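Local coordinates for putative metal resistance protein (Proteus mirabilis, PDB 6C29) that probably takes part in protein-disulfide reduction, its tandem immunoglobulin-fold periplasmic part, to which this chain corresponds, priming the disulfide isomerase ScsC, at residues 153-158 against 238-243. Sequence-based numbering, arbitrary orientation.
Sequences GLISAV and RQVNDT
Arg-238 reaches across to Gly-153 and grips its carbonyl: NH1 donates to Gly-153 O at 2.9 Å, nearly straight (161°) and with the oxygen lying in the guanidinium plane. The same oxygen also accepts from Ile-155 N, closing a gamma turn at Leu-154 (phi 65°). A second bond, from Arg-238 NE to Gln-239 O at 2.8 Å, folds the arginine back along its own strand; the bend at chi2 (67°) makes this possible, and the two bonds together fix the guanidinium's rotation. Water 1 accepts from NH2 at the group's edge.

Apolar packing fills in beside it. Ile-155 suits its place because its long branch spans from the arginine to Val-240: CG1 lies over one guanidinium face, 3.7 Å from CZ, and CD1 runs on to Val-240 CG2 at 3.3 Å, closer than usual for two carbons. The short branches of Val-158 and Val-240 meet between the strands, CG2 to CG1, at 4.1 Å. Val-231 and Trp-178 also touch Ile-155.

Val-150 still bonds by its backbone to Gln-239 at the edge of a three-stranded sheet; the chain then turns a corner at Ser-156 into the four-stranded one, crossing between the facing sheets of an immunoglobulin-type beta sandwich.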
loop_
_atom_site.group_PDB
_atom_site.type_symbol
_atom_site.label_atom_id
_atom_site.label_comp_id
_atom_site.label_asym_id
_atom_site.label_seq_id
_atom_site.Cartn_x
_atom_site.Cartn_y
_atom_site.Cartn_z
ATOM N N GLY A 153 2.934 6.920 17.107
ATOM C CA GLY A 153 3.797 8.050 16.877
ATOM C C GLY A 153 3.211 9.043 15.877
ATOM O O GLY A 153 2.149 8.835 15.260
ATOM N N LEU A 154 3.963 10.115 15.719
ATOM C CA LEU A 154 3.667 11.254 14.828
ATOM C C LEU A 154 2.429 12.048 15.231
ATOM O O LEU A 154 2.520 13.273 15.324
ATOM C CB LEU A 154 3.539 10.822 13.358
ATOM C CG LEU A 154 3.518 12.023 12.381
ATOM C CD1 LEU A 154 4.763 12.881 12.543
ATOM C CD2 LEU A 154 3.338 11.570 10.964
ATOM N N ILE A 155 1.270 11.413 15.392
ATOM C CA ILE A 155 0.080 12.154 15.783
ATOM C C ILE A 155 -0.385 11.773 17.175
ATOM O O ILE A 155 -0.235 10.624 17.606
ATOM C CB ILE A 155 -1.068 11.954 14.797
ATOM C CG1 ILE A 155 -1.540 10.512 14.793
ATOM C CG2 ILE A 155 -0.644 12.443 13.373
ATOM C CD1 ILE A 155 -2.822 10.360 14.144
ATOM N N SER A 156 -0.944 12.754 17.871
ATOM C CA SER A 156 -1.477 12.529 19.214
ATOM C C SER A 156 -3.002 12.651 19.316
ATOM O O SER A 156 -3.584 12.257 20.329
ATOM C CB SER A 156 -0.832 13.505 20.197
ATOM O OG SER A 156 -0.947 14.827 19.755
ATOM N N ALA A 157 -3.648 13.196 18.293
ATOM C CA ALA A 157 -5.105 13.290 18.258
ATOM C C ALA A 157 -5.597 13.428 16.828
ATOM O O ALA A 157 -4.921 14.016 15.981
ATOM C CB ALA A 157 -5.606 14.445 19.089
ATOM N N VAL A 158 -6.775 12.863 16.593
ATOM C CA VAL A 158 -7.468 12.939 15.321
ATOM C C VAL A 158 -8.939 13.219 15.557
ATOM O O VAL A 158 -9.574 12.592 16.432
ATOM C CB VAL A 158 -7.342 11.614 14.532
ATOM C CG1 VAL A 158 -8.085 11.704 13.224
ATOM C CG2 VAL A 158 -5.916 11.277 14.328
ATOM N N ARG A 238 2.831 7.148 9.579
ATOM C CA ARG A 238 1.856 6.683 10.566
ATOM C C ARG A 238 0.550 6.296 9.913
ATOM O O ARG A 238 -0.065 7.096 9.204
ATOM C CB ARG A 238 1.614 7.799 11.599
ATOM C CG ARG A 238 0.414 7.649 12.519
ATOM C CD ARG A 238 0.497 6.500 13.525
ATOM N NE ARG A 238 -0.803 6.250 14.144
ATOM C CZ ARG A 238 -1.225 6.816 15.258
ATOM N NH1 ARG A 238 -0.460 7.651 15.936
ATOM N NH2 ARG A 238 -2.425 6.521 15.697
ATOM N N GLN A 239 0.133 5.067 10.191
ATOM C CA GLN A 239 -1.174 4.545 9.846
ATOM C C GLN A 239 -2.174 4.895 10.934
ATOM O O GLN A 239 -1.935 4.604 12.115
ATOM C CB GLN A 239 -1.066 3.031 9.674
ATOM C CG GLN A 239 -2.393 2.329 9.573
ATOM C CD GLN A 239 -3.129 2.621 8.286
ATOM O OE1 GLN A 239 -2.549 2.663 7.212
ATOM N NE2 GLN A 239 -4.433 2.836 8.396
ATOM N N VAL A 240 -3.264 5.540 10.537
ATOM C CA VAL A 240 -4.350 5.907 11.429
ATOM C C VAL A 240 -5.587 5.106 11.073
ATOM O O VAL A 240 -5.969 4.999 9.896
ATOM C CB VAL A 240 -4.650 7.388 11.310
ATOM C CG1 VAL A 240 -5.801 7.757 12.213
ATOM C CG2 VAL A 240 -3.448 8.205 11.668
ATOM N N ASN A 241 -6.209 4.534 12.104
ATOM C CA ASN A 241 -7.483 3.844 11.980
ATOM C C ASN A 241 -8.467 4.436 12.965
ATOM O O ASN A 241 -8.285 4.387 14.191
ATOM C CB ASN A 241 -7.342 2.351 12.206
ATOM C CG ASN A 241 -6.589 1.666 11.088
ATOM O OD1 ASN A 241 -7.139 1.374 10.020
ATOM N ND2 ASN A 241 -5.328 1.449 11.315
ATOM N N ASP A 242 -9.471 5.093 12.400
ATOM C CA ASP A 242 -10.445 5.813 13.166
ATOM C C ASP A 242 -11.797 5.699 12.483
ATOM O O ASP A 242 -12.003 4.796 11.680
ATOM C CB ASP A 242 -9.995 7.247 13.324
ATOM C CG ASP A 242 -10.498 7.882 14.620
ATOM O OD1 ASP A 242 -9.799 7.779 15.658
ATOM O OD2 ASP A 242 -11.594 8.483 14.608
ATOM N N THR A 243 -12.729 6.583 12.849
ATOM C CA THR A 243 -14.094 6.551 12.312
ATOM C C THR A 243 -14.472 7.940 11.835
ATOM O O THR A 243 -14.187 8.895 12.522
ATOM C CB THR A 243 -15.084 6.083 13.384
ATOM O OG1 THR A 243 -14.675 4.801 13.858
ATOM C CG2 THR A 243 -16.520 6.001 12.859
HETATM O O HOH W 1 -2.502 8.085 18.213
#